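Local coordinates for clavulanic acid biosynthesis oligopeptide binding protein 2 (Streptomyces clavuligerus, PDB 2WOL) that probably binds peptides or related solutes as an extracellular-type solute-binding protein linked to clavulanic acid biosynthesis, at residues A[47-52]-A[124-129]; A[118-123]-A[170-175]; A[142-147]-A[162-167]. One frame throughout, in Å; residues are numbered along the deposited sequence. Where two conformers were deposited one is given.

Contact 1: A[47-52]-A[124-129]; sequences DPARTY and VQRVFA
Arg126 grips Asp47 end-on with both terminal nitrogens, a two-bond salt bridge buried inside the protein. NH1 of Arg126 donates to OD1 of Asp47 at 3.0 Å, and NH2 of Arg126 to OD2 of Asp47 at 2.8 Å. Both bonds are nearly straight. The carboxylate meets the guanidinium at its edge, the two planes only 24° apart; both oxygens are met on the syn side, OD2 somewhat out of the carboxylate plane. The paired bonds fix the rotation of both groups.

Asp47 also shapes its own loop. On its anti side, tilted out of the carboxylate plane, OD1 accepts from the backbone N of Ala49, 3.0 Å away, which closes an Asx turn, while the backbone folds into a type I beta turn from Asp47 to Arg50. A carboxylate suits this place because one oxygen can serve the turn and the arginine together. The methyl CB of Ala49 lies obliquely against NH1 of Arg126, 3.6 Å away, small enough to leave room for the guanidinium.

The Arg126 chain bends at its third torsion (chi3 91°), and its NE turns to a second carboxylate, Asp200. Between two acidic partners a positive charge is probably well compensated despite its burial. The contact ties the loop between strand 34-39 and helix 54-63 to the C-terminal part of helix 117-127; Val127 and the following Phe128 pack on helix 140-144.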
ATOM      1  N   ASP A  47     -15.462   9.431  -0.061  1.00  8.44           N
ATOM      2  CA  ASP A  47     -15.647   9.140  -1.475  1.00  8.30           C
ATOM      3  C   ASP A  47     -14.709   7.977  -1.793  1.00  8.06           C
ATOM      4  O   ASP A  47     -13.497   8.092  -1.605  1.00  7.83           O
ATOM      5  CB  ASP A  47     -15.312  10.384  -2.317  1.00  7.94           C
ATOM      6  CG  ASP A  47     -15.625  10.209  -3.796  1.00  8.50           C
ATOM      7  OD1 ASP A  47     -15.483   9.088  -4.320  1.00  8.29           O
ATOM      8  OD2 ASP A  47     -15.992  11.220  -4.446  1.00  8.55           O
ATOM      9  N   PRO A  48     -15.257   6.840  -2.264  1.00  8.24           N
ATOM     10  CA  PRO A  48     -14.392   5.670  -2.492  1.00  8.43           C
ATOM     11  C   PRO A  48     -13.263   5.920  -3.505  1.00  8.32           C
ATOM     12  O   PRO A  48     -12.253   5.212  -3.496  1.00  7.97           O
ATOM     13  CB  PRO A  48     -15.367   4.609  -3.023  1.00  8.57           C
ATOM     14  CG  PRO A  48     -16.541   5.377  -3.521  1.00  9.41           C
ATOM     15  CD  PRO A  48     -16.660   6.563  -2.616  1.00  8.73           C
ATOM     16  N   ALA A  49     -13.434   6.921  -4.366  1.00  8.27           N
ATOM     17  CA  ALA A  49     -12.435   7.233  -5.386  1.00  8.07           C
ATOM     18  C   ALA A  49     -11.327   8.171  -4.909  1.00  7.96           C
ATOM     19  O   ALA A  49     -10.319   8.329  -5.597  1.00  7.72           O
ATOM     20  CB  ALA A  49     -13.106   7.808  -6.626  1.00  8.39           C
ATOM     21  N   ARG A  50     -11.516   8.791  -3.747  1.00  7.75           N
ATOM     22  CA  ARG A  50     -10.639   9.880  -3.318  1.00  8.12           C
ATOM     23  C   ARG A  50      -9.794   9.556  -2.093  1.00  8.07           C
ATOM     24  O   ARG A  50      -9.184  10.452  -1.494  1.00  8.80           O
ATOM     25  CB  ARG A  50     -11.454  11.147  -3.079  1.00  8.18           C
ATOM     26  CG  ARG A  50     -12.210  11.627  -4.311  1.00  8.29           C
ATOM     27  CD  ARG A  50     -12.954  12.917  -4.029  1.00  8.37           C
ATOM     28  NE  ARG A  50     -12.040  14.035  -3.802  1.00  9.07           N
ATOM     29  CZ  ARG A  50     -12.420  15.262  -3.459  1.00 10.28           C
ATOM     30  NH1 ARG A  50     -13.708  15.546  -3.294  1.00 10.48           N
ATOM     31  NH2 ARG A  50     -11.507  16.207  -3.274  1.00 10.84           N
ATOM     32  N   THR A  51      -9.753   8.277  -1.731  1.00  7.99           N
ATOM     33  CA  THR A  51      -8.939   7.834  -0.607  1.00  7.91           C
ATOM     34  C   THR A  51      -7.639   7.152  -1.041  1.00  8.12           C
ATOM     35  O   THR A  51      -7.619   6.347  -1.983  1.00  8.01           O
ATOM     36  CB  THR A  51      -9.720   6.924   0.368  1.00  7.60           C
ATOM     37  OG1 THR A  51      -8.832   6.501   1.409  1.00  7.35           O
ATOM     38  CG2 THR A  51     -10.290   5.686  -0.349  1.00  7.27           C
ATOM     39  N   TYR A  52      -6.562   7.493  -0.337  1.00  8.53           N
ATOM     40  CA  TYR A  52      -5.254   6.882  -0.552  1.00  9.02           C
ATOM     41  C   TYR A  52      -4.663   6.377   0.768  1.00  9.46           C
ATOM     42  O   TYR A  52      -3.443   6.216   0.882  1.00 10.34           O
ATOM     43  CB  TYR A  52      -4.280   7.866  -1.223  1.00  9.17           C
ATOM     44  CG  TYR A  52      -3.574   7.289  -2.434  1.00  9.16           C
ATOM     45  CD1 TYR A  52      -3.613   7.947  -3.662  1.00  9.03           C
ATOM     46  CD2 TYR A  52      -2.894   6.072  -2.359  1.00  9.58           C
ATOM     47  CE1 TYR A  52      -2.978   7.417  -4.785  1.00  9.68           C
ATOM     48  CE2 TYR A  52      -2.259   5.528  -3.476  1.00  9.85           C
ATOM     49  CZ  TYR A  52      -2.308   6.207  -4.685  1.00  8.97           C
ATOM     50  OH  TYR A  52      -1.688   5.684  -5.797  1.00  9.95           O
ATOM     51  N   VAL A 124     -15.172   4.391 -12.854  1.00  7.85           N
ATOM     52  CA  VAL A 124     -13.889   4.467 -13.545  1.00  8.30           C
ATOM     53  C   VAL A 124     -13.733   5.824 -14.250  1.00  8.55           C
ATOM     54  O   VAL A 124     -12.662   6.434 -14.217  1.00  8.63           O
ATOM     55  CB  VAL A 124     -13.712   3.278 -14.524  1.00  8.61           C
ATOM     56  CG1 VAL A 124     -12.468   3.445 -15.368  1.00  9.05           C
ATOM     57  CG2 VAL A 124     -13.653   1.963 -13.742  1.00  8.51           C
ATOM     58  N   GLN A 125     -14.814   6.296 -14.864  1.00  8.49           N
ATOM     59  CA  GLN A 125     -14.813   7.604 -15.515  1.00  8.88           C
ATOM     60  C   GLN A 125     -14.538   8.738 -14.531  1.00  8.84           C
ATOM     61  O   GLN A 125     -13.804   9.673 -14.859  1.00  8.70           O
ATOM     62  CB  GLN A 125     -16.129   7.833 -16.257  1.00  9.08           C
ATOM     63  CG  GLN A 125     -16.217   7.029 -17.537  1.00  8.92           C
ATOM     64  CD  GLN A 125     -17.555   7.125 -18.249  1.00  9.33           C
ATOM     65  OE1 GLN A 125     -17.683   6.646 -19.372  1.00 11.79           O
ATOM     66  NE2 GLN A 125     -18.558   7.706 -17.595  1.00 11.10           N
ATOM     67  N   ARG A 126     -15.116   8.649 -13.330  1.00  9.12           N
ATOM     68  CA  ARG A 126     -14.913   9.643 -12.270  1.00  9.22           C
ATOM     69  C   ARG A 126     -13.441   9.898 -11.958  1.00  9.04           C
ATOM     70  O   ARG A 126     -13.047  11.031 -11.678  1.00  9.51           O
ATOM     71  CB  ARG A 126     -15.624   9.217 -10.980  1.00  9.65           C
ATOM     72  CG  ARG A 126     -17.126   9.307 -11.033  1.00 10.11           C
ATOM     73  CD  ARG A 126     -17.733   8.778  -9.751  1.00  8.96           C
ATOM     74  NE  ARG A 126     -17.916   9.825  -8.746  1.00  8.62           N
ATOM     75  CZ  ARG A 126     -17.316   9.869  -7.557  1.00  8.09           C
ATOM     76  NH1 ARG A 126     -16.455   8.926  -7.185  1.00  7.29           N
ATOM     77  NH2 ARG A 126     -17.575  10.874  -6.737  1.00  7.82           N
ATOM     78  N   VAL A 127     -12.639   8.837 -11.985  1.00  8.84           N
ATOM     79  CA  VAL A 127     -11.203   8.939 -11.716  1.00  9.18           C
ATOM     80  C   VAL A 127     -10.528   9.974 -12.629  1.00  9.15           C
ATOM     81  O   VAL A 127      -9.575  10.648 -12.224  1.00  8.94           O
ATOM     82  CB  VAL A 127     -10.517   7.554 -11.835  1.00  9.13           C
ATOM     83  CG1 VAL A 127      -8.998   7.667 -11.690  1.00  9.68           C
ATOM     84  CG2 VAL A 127     -11.088   6.586 -10.800  1.00  9.86           C
ATOM     85  N   PHE A 128     -11.048  10.114 -13.849  1.00  8.94           N
ATOM     86  CA  PHE A 128     -10.494  11.051 -14.828  1.00  8.95           C
ATOM     87  C   PHE A 128     -10.728  12.518 -14.467  1.00  8.98           C
ATOM     88  O   PHE A 128     -10.023  13.395 -14.969  1.00  9.03           O
ATOM     89  CB  PHE A 128     -11.071  10.775 -16.218  1.00  9.14           C
ATOM     90  CG  PHE A 128     -10.489   9.565 -16.890  1.00  8.77           C
ATOM     91  CD1 PHE A 128     -10.816   8.284 -16.454  1.00  9.81           C
ATOM     92  CD2 PHE A 128      -9.621   9.703 -17.973  1.00  9.73           C
ATOM     93  CE1 PHE A 128     -10.288   7.168 -17.076  1.00  9.29           C
ATOM     94  CE2 PHE A 128      -9.084   8.585 -18.604  1.00 10.13           C
ATOM     95  CZ  PHE A 128      -9.421   7.315 -18.157  1.00 10.10           C
ATOM     96  N   ALA A 129     -11.715  12.782 -13.611  1.00  8.93           N
ATOM     97  CA  ALA A 129     -12.036  14.151 -13.210  1.00  9.10           C
ATOM     98  C   ALA A 129     -11.159  14.581 -12.034  1.00  9.20           C
ATOM     99  O   ALA A 129     -11.651  14.822 -10.931  1.00  9.32           O
ATOM    100  CB  ALA A 129     -13.520  14.277 -12.869  1.00  8.99           C
TER

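Contact 2: A[118-123]-A[170-175]; sequences DDVRHA and HTIVFR
Ile172, Val120 and Arg121 account for most of this contact, in which the tip of a strand side chain rests on a helix. The CD1 methyl of Ile172 does the touching: it lies 3.8 Å from CG1 of Val120, 4.0 Å from CB of Arg121, and 3.5 Å from the backbone N of Arg121. With CG1 anti to the backbone N (chi1 -168°) and the chain again extended at chi2, Ile172 sends that methyl straight out from the strand to the helix surface. A long, branched aliphatic chain suits the place, for it spans the gap between sheet and helix and its beta branch is well accommodated in a strand.

Val120 points at the strand, its side chain set at an oblique angle to that of Ile172, and offers its CG1 branch to two residues. Besides Ile172, this methyl approaches the ring of Phe174, standing at the ring edge near its plane, 4.4 Å from CZ. Arg121 contributes its backbone N and the CB at the base of its side chain. Its polar end leads away, bent at chi3, and its NH1 is hydrogen-bonded to O of Val164.

The axes of helix 118-123 and strand 171-175 approach to 8.7 Å, their directions differing by 33°. Helix 117-127 thus lies over one face of the four-stranded antiparallel sheet, running in roughly the direction of strand 171-175, which is flanked by strands 98-102 and 164-166; Tyr101 and Val164 extend the apolar layer around Ile172 and Phe174.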
ATOM      1  N   ASP A 118     -23.228   0.210 -16.003  1.00 10.86           N
ATOM      2  CA  ASP A 118     -23.085   1.656 -16.200  1.00 10.85           C
ATOM      3  C   ASP A 118     -22.463   2.346 -14.985  1.00 10.47           C
ATOM      4  O   ASP A 118     -21.746   3.332 -15.136  1.00  9.90           O
ATOM      5  CB  ASP A 118     -24.424   2.308 -16.555  0.50 11.12           C
ATOM      6  CG  ASP A 118     -24.649   2.416 -18.059  0.50 12.06           C
ATOM      7  OD1 ASP A 118     -23.860   1.851 -18.849  0.50 12.74           O
ATOM      8  OD2 ASP A 118     -25.629   3.081 -18.454  0.50 13.68           O
ATOM      9  N   ASP A 119     -22.739   1.819 -13.791  1.00  9.75           N
ATOM     10  CA  ASP A 119     -22.256   2.417 -12.542  1.00  9.64           C
ATOM     11  C   ASP A 119     -20.776   2.131 -12.323  1.00  9.57           C
ATOM     12  O   ASP A 119     -20.071   2.935 -11.700  1.00  9.26           O
ATOM     13  CB  ASP A 119     -23.046   1.881 -11.347  1.00  9.49           C
ATOM     14  CG  ASP A 119     -24.550   2.066 -11.490  1.00 10.86           C
ATOM     15  OD1 ASP A 119     -25.000   2.872 -12.338  1.00 12.12           O
ATOM     16  OD2 ASP A 119     -25.287   1.406 -10.724  1.00 12.02           O
ATOM     17  N   VAL A 120     -20.318   0.982 -12.820  1.00  9.12           N
ATOM     18  CA  VAL A 120     -18.906   0.626 -12.740  1.00  9.28           C
ATOM     19  C   VAL A 120     -18.124   1.477 -13.733  1.00  9.29           C
ATOM     20  O   VAL A 120     -17.070   2.022 -13.394  1.00  9.34           O
ATOM     21  CB  VAL A 120     -18.655  -0.885 -12.982  1.00  9.20           C
ATOM     22  CG1 VAL A 120     -17.158  -1.197 -12.911  1.00  9.75           C
ATOM     23  CG2 VAL A 120     -19.414  -1.723 -11.966  1.00  9.61           C
ATOM     24  N   ARG A 121     -18.647   1.611 -14.950  1.00  9.21           N
ATOM     25  CA  ARG A 121     -18.034   2.516 -15.910  1.00  9.15           C
ATOM     26  C   ARG A 121     -17.993   3.934 -15.354  1.00  8.69           C
ATOM     27  O   ARG A 121     -16.976   4.620 -15.478  1.00  8.35           O
ATOM     28  CB  ARG A 121     -18.765   2.511 -17.246  1.00  9.56           C
ATOM     29  CG  ARG A 121     -18.189   3.519 -18.232  1.00 10.38           C
ATOM     30  CD  ARG A 121     -18.637   3.237 -19.635  1.00 12.05           C
ATOM     31  NE  ARG A 121     -20.047   3.547 -19.817  1.00 12.05           N
ATOM     32  CZ  ARG A 121     -20.718   3.286 -20.929  1.00 13.57           C
ATOM     33  NH1 ARG A 121     -20.100   2.706 -21.955  1.00 13.94           N
ATOM     34  NH2 ARG A 121     -22.003   3.605 -21.013  1.00 14.98           N
ATOM     35  N   HIS A 122     -19.094   4.372 -14.747  1.00  8.45           N
ATOM     36  CA  HIS A 122     -19.144   5.719 -14.193  1.00  7.74           C
ATOM     37  C   HIS A 122     -18.069   5.940 -13.126  1.00  7.77           C
ATOM     38  O   HIS A 122     -17.407   6.978 -13.122  1.00  7.40           O
ATOM     39  CB  HIS A 122     -20.528   6.080 -13.646  1.00  7.99           C
ATOM     40  CG  HIS A 122     -20.617   7.498 -13.180  1.00  8.23           C
ATOM     41  ND1 HIS A 122     -20.613   8.564 -14.055  1.00  9.63           N
ATOM     42  CD2 HIS A 122     -20.662   8.029 -11.936  1.00  8.24           C
ATOM     43  CE1 HIS A 122     -20.670   9.691 -13.368  1.00  9.54           C
ATOM     44  NE2 HIS A 122     -20.698   9.395 -12.081  1.00  9.08           N
ATOM     45  N   ALA A 123     -17.895   4.959 -12.245  1.00  7.51           N
ATOM     46  CA  ALA A 123     -16.855   5.017 -11.217  1.00  7.61           C
ATOM     47  C   ALA A 123     -15.465   5.187 -11.831  1.00  7.54           C
ATOM     48  O   ALA A 123     -14.683   6.035 -11.386  1.00  7.74           O
ATOM     49  CB  ALA A 123     -16.905   3.771 -10.354  1.00  7.54           C
ATOM     50  N   HIS A 170     -25.415  -5.791 -17.364  1.00 15.62           N
ATOM     51  CA  HIS A 170     -24.665  -6.749 -16.552  1.00 15.38           C
ATOM     52  C   HIS A 170     -23.342  -7.183 -17.189  1.00 14.51           C
ATOM     53  O   HIS A 170     -22.774  -8.214 -16.820  1.00 14.34           O
ATOM     54  CB  HIS A 170     -25.545  -7.959 -16.220  1.00 15.81           C
ATOM     55  CG  HIS A 170     -26.813  -7.593 -15.516  1.00 17.74           C
ATOM     56  ND1 HIS A 170     -26.844  -7.188 -14.198  1.00 19.91           N
ATOM     57  CD2 HIS A 170     -28.091  -7.541 -15.956  1.00 19.37           C
ATOM     58  CE1 HIS A 170     -28.089  -6.914 -13.853  1.00 20.34           C
ATOM     59  NE2 HIS A 170     -28.866  -7.123 -14.900  1.00 20.59           N
ATOM     60  N   THR A 171     -22.849  -6.382 -18.129  1.00 13.87           N
ATOM     61  CA  THR A 171     -21.593  -6.677 -18.812  1.00 13.35           C
ATOM     62  C   THR A 171     -20.762  -5.412 -18.961  1.00 13.03           C
ATOM     63  O   THR A 171     -21.283  -4.350 -19.307  1.00 13.19           O
ATOM     64  CB  THR A 171     -21.834  -7.304 -20.205  1.00 13.66           C
ATOM     65  OG1 THR A 171     -22.812  -8.347 -20.094  1.00 13.81           O
ATOM     66  CG2 THR A 171     -20.548  -7.885 -20.781  1.00 13.52           C
ATOM     67  N   ILE A 172     -19.467  -5.531 -18.689  1.00 12.40           N
ATOM     68  CA  ILE A 172     -18.544  -4.422 -18.881  1.00 11.99           C
ATOM     69  C   ILE A 172     -17.252  -4.909 -19.532  1.00 11.76           C
ATOM     70  O   ILE A 172     -16.708  -5.958 -19.157  1.00 11.99           O
ATOM     71  CB  ILE A 172     -18.294  -3.630 -17.556  1.00 11.75           C
ATOM     72  CG1 ILE A 172     -17.562  -2.308 -17.839  1.00 11.80           C
ATOM     73  CG2 ILE A 172     -17.577  -4.494 -16.499  1.00 11.60           C
ATOM     74  CD1 ILE A 172     -17.687  -1.285 -16.722  1.00 12.07           C
ATOM     75  N   VAL A 173     -16.790  -4.160 -20.533  1.00 11.70           N
ATOM     76  CA  VAL A 173     -15.589  -4.508 -21.292  1.00 11.75           C
ATOM     77  C   VAL A 173     -14.590  -3.354 -21.249  1.00 11.76           C
ATOM     78  O   VAL A 173     -14.922  -2.227 -21.619  1.00 11.99           O
ATOM     79  CB  VAL A 173     -15.922  -4.839 -22.775  1.00 11.80           C
ATOM     80  CG1 VAL A 173     -14.660  -5.213 -23.543  1.00 12.39           C
ATOM     81  CG2 VAL A 173     -16.950  -5.966 -22.862  1.00 12.42           C
ATOM     82  N   PHE A 174     -13.372  -3.643 -20.793  1.00 11.77           N
ATOM     83  CA  PHE A 174     -12.300  -2.650 -20.750  1.00 11.56           C
ATOM     84  C   PHE A 174     -11.294  -2.909 -21.872  1.00 12.03           C
ATOM     85  O   PHE A 174     -10.647  -3.957 -21.907  1.00 12.30           O
ATOM     86  CB  PHE A 174     -11.585  -2.687 -19.398  1.00 10.90           C
ATOM     87  CG  PHE A 174     -12.463  -2.333 -18.232  1.00 10.34           C
ATOM     88  CD1 PHE A 174     -13.130  -3.326 -17.513  1.00  9.27           C
ATOM     89  CD2 PHE A 174     -12.608  -1.008 -17.829  1.00  9.74           C
ATOM     90  CE1 PHE A 174     -13.938  -3.005 -16.429  1.00  9.07           C
ATOM     91  CE2 PHE A 174     -13.419  -0.679 -16.740  1.00  9.61           C
ATOM     92  CZ  PHE A 174     -14.081  -1.678 -16.038  1.00  9.79           C
ATOM     93  N   ARG A 175     -11.171  -1.951 -22.787  1.00 12.65           N
ATOM     94  CA  ARG A 175     -10.219  -2.049 -23.889  1.00 13.30           C
ATOM     95  C   ARG A 175      -9.004  -1.190 -23.569  1.00 13.17           C
ATOM     96  O   ARG A 175      -9.027   0.028 -23.749  1.00 12.97           O
ATOM     97  CB  ARG A 175     -10.859  -1.593 -25.203  1.00 13.72           C
ATOM     98  CG  ARG A 175     -12.022  -2.446 -25.688  1.00 16.37           C
ATOM     99  CD  ARG A 175     -12.600  -1.827 -26.949  1.00 20.24           C
ATOM    100  NE  ARG A 175     -13.583  -2.676 -27.619  1.00 24.17           N
ATOM    101  CZ  ARG A 175     -14.223  -2.336 -28.738  1.00 25.50           C
ATOM    102  NH1 ARG A 175     -13.992  -1.161 -29.313  1.00 26.22           N
ATOM    103  NH2 ARG A 175     -15.102  -3.169 -29.282  1.00 26.65           N
TER

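Contact 3: A[142-147]-A[162-167]; sequences PLLDDP and RSVLTP
The carbonyl oxygen of Leu144 accepts two bonds where helix 140-144 ends. The shorter comes from the hydroxyl of Ser163, whose OG donates to O of Leu144 at 2.7 Å. It arrives in the carbonyl plane at a C=O...OG angle of 124°, on a lone pair. The second comes from a water that donates to the same O of Leu144 at 2.9 Å and also accepts a weak bond from the backbone N of Ser163. The serine thus reaches this carbonyl directly through its hydroxyl and, weakly, from its backbone N by way of the water.

The OG of Ser163 sits between its backbone N and carbonyl carbon (chi1 51°), a position that swings it over to the helix end. A small hydroxyl residue suits the spot: its short side chain keeps the hydroxyl near the main chain, where it can donate to the carbonyl of the last helical residue. Asp145, next along, is the first to leave helical angles.

Ser163 leads into strand 164-166, one of the two edge strands of the antiparallel four-stranded sheet, so the bond pins the helix end to the start of an edge strand. The serine also packs against the leucine side chain, its OG 3.4 Å from CB of Leu144 and 3.6 Å from CD2 of Leu144.

Apolar contact continues one residue on. CD1 of Leu144 meets CG2 of Val164 at 4.1 Å, the two side chains crossing at a slant; both are apolar and buried, which suits them to an interior contact. Val124 of helix 117-127 also touches Leu144, as does Leu176, and Ile172 and Phe174 lie beside Val164.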
ATOM      1  N   PRO A 142      -3.904   6.213 -17.627  1.00 10.61           N
ATOM      2  CA  PRO A 142      -3.127   5.862 -18.831  1.00 10.79           C
ATOM      3  C   PRO A 142      -3.582   4.578 -19.533  1.00 10.88           C
ATOM      4  O   PRO A 142      -3.383   4.434 -20.744  1.00 11.41           O
ATOM      5  CB  PRO A 142      -1.695   5.704 -18.305  1.00 10.74           C
ATOM      6  CG  PRO A 142      -1.830   5.520 -16.836  1.00 11.23           C
ATOM      7  CD  PRO A 142      -3.064   6.238 -16.413  1.00 10.73           C
ATOM      8  N   LEU A 143      -4.186   3.660 -18.784  1.00 10.92           N
ATOM      9  CA  LEU A 143      -4.649   2.398 -19.357  1.00 11.20           C
ATOM     10  C   LEU A 143      -5.906   2.548 -20.211  1.00 11.33           C
ATOM     11  O   LEU A 143      -6.181   1.701 -21.061  1.00 11.54           O
ATOM     12  CB  LEU A 143      -4.880   1.356 -18.259  1.00 11.15           C
ATOM     13  CG  LEU A 143      -3.633   0.784 -17.581  1.00 11.28           C
ATOM     14  CD1 LEU A 143      -4.045  -0.064 -16.394  1.00 11.24           C
ATOM     15  CD2 LEU A 143      -2.788  -0.027 -18.560  1.00 11.77           C
ATOM     16  N   LEU A 144      -6.664   3.620 -19.988  1.00 11.19           N
ATOM     17  CA  LEU A 144      -7.953   3.792 -20.672  1.00 11.66           C
ATOM     18  C   LEU A 144      -8.082   5.058 -21.521  1.00 12.18           C
ATOM     19  O   LEU A 144      -9.000   5.166 -22.337  1.00 12.65           O
ATOM     20  CB  LEU A 144      -9.107   3.705 -19.667  1.00 11.49           C
ATOM     21  CG  LEU A 144      -9.323   2.349 -18.985  1.00 11.25           C
ATOM     22  CD1 LEU A 144     -10.283   2.483 -17.828  1.00 11.53           C
ATOM     23  CD2 LEU A 144      -9.811   1.287 -19.973  1.00 11.57           C
ATOM     24  N   ASP A 145      -7.169   6.005 -21.339  1.00 12.10           N
ATOM     25  CA  ASP A 145      -7.235   7.276 -22.059  1.00 12.57           C
ATOM     26  C   ASP A 145      -6.646   7.177 -23.465  1.00 13.22           C
ATOM     27  O   ASP A 145      -5.580   6.584 -23.668  1.00 13.65           O
ATOM     28  CB  ASP A 145      -6.511   8.372 -21.274  1.00 12.08           C
ATOM     29  CG  ASP A 145      -7.079   9.758 -21.530  1.00 12.05           C
ATOM     30  OD1 ASP A 145      -8.213   9.871 -22.044  1.00 11.39           O
ATOM     31  OD2 ASP A 145      -6.392  10.742 -21.187  1.00 12.18           O
ATOM     32  N   ASP A 146      -7.346   7.774 -24.426  1.00 13.52           N
ATOM     33  CA  ASP A 146      -6.838   7.933 -25.778  1.00 14.23           C
ATOM     34  C   ASP A 146      -6.094   9.268 -25.862  1.00 14.52           C
ATOM     35  O   ASP A 146      -6.717  10.327 -25.783  1.00 14.42           O
ATOM     36  CB  ASP A 146      -7.995   7.898 -26.781  1.00 14.07           C
ATOM     37  CG  ASP A 146      -7.531   7.965 -28.231  1.00 14.52           C
ATOM     38  OD1 ASP A 146      -6.329   8.183 -28.487  1.00 15.08           O
ATOM     39  OD2 ASP A 146      -8.392   7.802 -29.118  1.00 15.49           O
ATOM     40  N   PRO A 147      -4.756   9.225 -26.010  1.00 15.22           N
ATOM     41  CA  PRO A 147      -3.960  10.455 -26.106  1.00 15.70           C
ATOM     42  C   PRO A 147      -4.369  11.353 -27.277  1.00 16.12           C
ATOM     43  O   PRO A 147      -4.171  12.564 -27.210  1.00 16.49           O
ATOM     44  CB  PRO A 147      -2.534   9.930 -26.320  1.00 15.93           C
ATOM     45  CG  PRO A 147      -2.554   8.567 -25.710  1.00 15.92           C
ATOM     46  CD  PRO A 147      -3.900   8.027 -26.078  1.00 15.48           C
ATOM     47  N   ARG A 162     -14.515   5.855 -24.317  1.00 14.49           N
ATOM     48  CA  ARG A 162     -14.633   4.993 -25.495  1.00 14.52           C
ATOM     49  C   ARG A 162     -13.947   3.645 -25.347  1.00 14.11           C
ATOM     50  O   ARG A 162     -14.210   2.712 -26.113  1.00 14.22           O
ATOM     51  CB  ARG A 162     -14.129   5.716 -26.734  1.00 14.89           C
ATOM     52  CG  ARG A 162     -15.063   6.807 -27.169  1.00 15.94           C
ATOM     53  CD  ARG A 162     -15.013   6.980 -28.644  1.00 17.88           C
ATOM     54  NE  ARG A 162     -15.972   7.984 -29.077  1.00 17.44           N
ATOM     55  CZ  ARG A 162     -15.878   8.637 -30.225  1.00 17.44           C
ATOM     56  NH1 ARG A 162     -14.863   8.389 -31.041  1.00 17.39           N
ATOM     57  NH2 ARG A 162     -16.792   9.539 -30.547  1.00 17.47           N
ATOM     58  N   SER A 163     -13.077   3.555 -24.349  1.00 13.42           N
ATOM     59  CA  SER A 163     -12.358   2.330 -24.042  1.00 12.86           C
ATOM     60  C   SER A 163     -13.134   1.449 -23.068  1.00 12.73           C
ATOM     61  O   SER A 163     -12.674   0.366 -22.714  1.00 12.95           O
ATOM     62  CB  SER A 163     -11.001   2.681 -23.443  1.00 12.81           C
ATOM     63  OG  SER A 163     -11.162   3.599 -22.377  1.00 12.79           O
ATOM     64  N   VAL A 164     -14.298   1.915 -22.619  1.00 12.17           N
ATOM     65  CA  VAL A 164     -15.121   1.127 -21.703  1.00 12.07           C
ATOM     66  C   VAL A 164     -16.505   0.900 -22.306  1.00 12.53           C
ATOM     67  O   VAL A 164     -17.267   1.847 -22.510  1.00 12.61           O
ATOM     68  CB  VAL A 164     -15.259   1.765 -20.291  1.00 12.10           C
ATOM     69  CG1 VAL A 164     -15.958   0.793 -19.357  1.00 12.03           C
ATOM     70  CG2 VAL A 164     -13.903   2.138 -19.707  1.00 11.06           C
ATOM     71  N   LEU A 165     -16.815  -0.361 -22.598  1.00 12.50           N
ATOM     72  CA  LEU A 165     -18.104  -0.713 -23.186  1.00 13.32           C
ATOM     73  C   LEU A 165     -19.031  -1.366 -22.173  1.00 13.32           C
ATOM     74  O   LEU A 165     -18.588  -2.105 -21.295  1.00 12.84           O
ATOM     75  CB  LEU A 165     -17.916  -1.651 -24.375  1.00 13.57           C
ATOM     76  CG  LEU A 165     -16.938  -1.273 -25.486  1.00 15.16           C
ATOM     77  CD1 LEU A 165     -16.885  -2.401 -26.494  1.00 16.88           C
ATOM     78  CD2 LEU A 165     -17.330   0.034 -26.160  1.00 16.46           C
ATOM     79  N   THR A 166     -20.324  -1.084 -22.305  1.00 13.66           N
ATOM     80  CA  THR A 166     -21.350  -1.733 -21.498  1.00 14.12           C
ATOM     81  C   THR A 166     -22.455  -2.282 -22.411  1.00 14.83           C
ATOM     82  O   THR A 166     -23.537  -1.692 -22.497  1.00 14.86           O
ATOM     83  CB  THR A 166     -21.943  -0.778 -20.434  1.00 14.03           C
ATOM     84  OG1 THR A 166     -22.396   0.430 -21.065  1.00 13.79           O
ATOM     85  CG2 THR A 166     -20.894  -0.425 -19.378  1.00 13.61           C
ATOM     86  N   PRO A 167     -22.184  -3.418 -23.097  1.00 15.42           N
ATOM     87  CA  PRO A 167     -23.151  -3.963 -24.066  1.00 15.77           C
ATOM     88  C   PRO A 167     -24.530  -4.271 -23.471  1.00 16.13           C
ATOM     89  O   PRO A 167     -25.527  -4.210 -24.188  1.00 16.46           O
ATOM     90  CB  PRO A 167     -22.474  -5.239 -24.584  1.00 16.04           C
ATOM     91  CG  PRO A 167     -21.397  -5.550 -23.607  1.00 15.71           C
ATOM     92  CD  PRO A 167     -20.967  -4.247 -23.011  1.00 15.47           C
TER
HETATM   93  O   HOH W   1     -10.977   6.155 -24.276  1.00 18.21           O

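All three contacts lie on the same side of the chain's centre. Contacts 2 and 3 are closest, their centres about 10 Å apart, while contact 1 lies about 14 Å from contact 2 and 16 Å from contact 3. Helix 117-127 serves contacts 1 and 2, and neighbouring strands 171-175 and 164-166 bring contacts 2 and 3 onto one antiparallel sheet. Val124 joins the groups, touching Phe174 and Leu144. Along the chain contact 1 alternates with contact 2 and closes before contact 3, which falls wholly between the segments of contact 2. Together they fasten a loop, two helices and a sheet into one continuous block of this solute-binding protein.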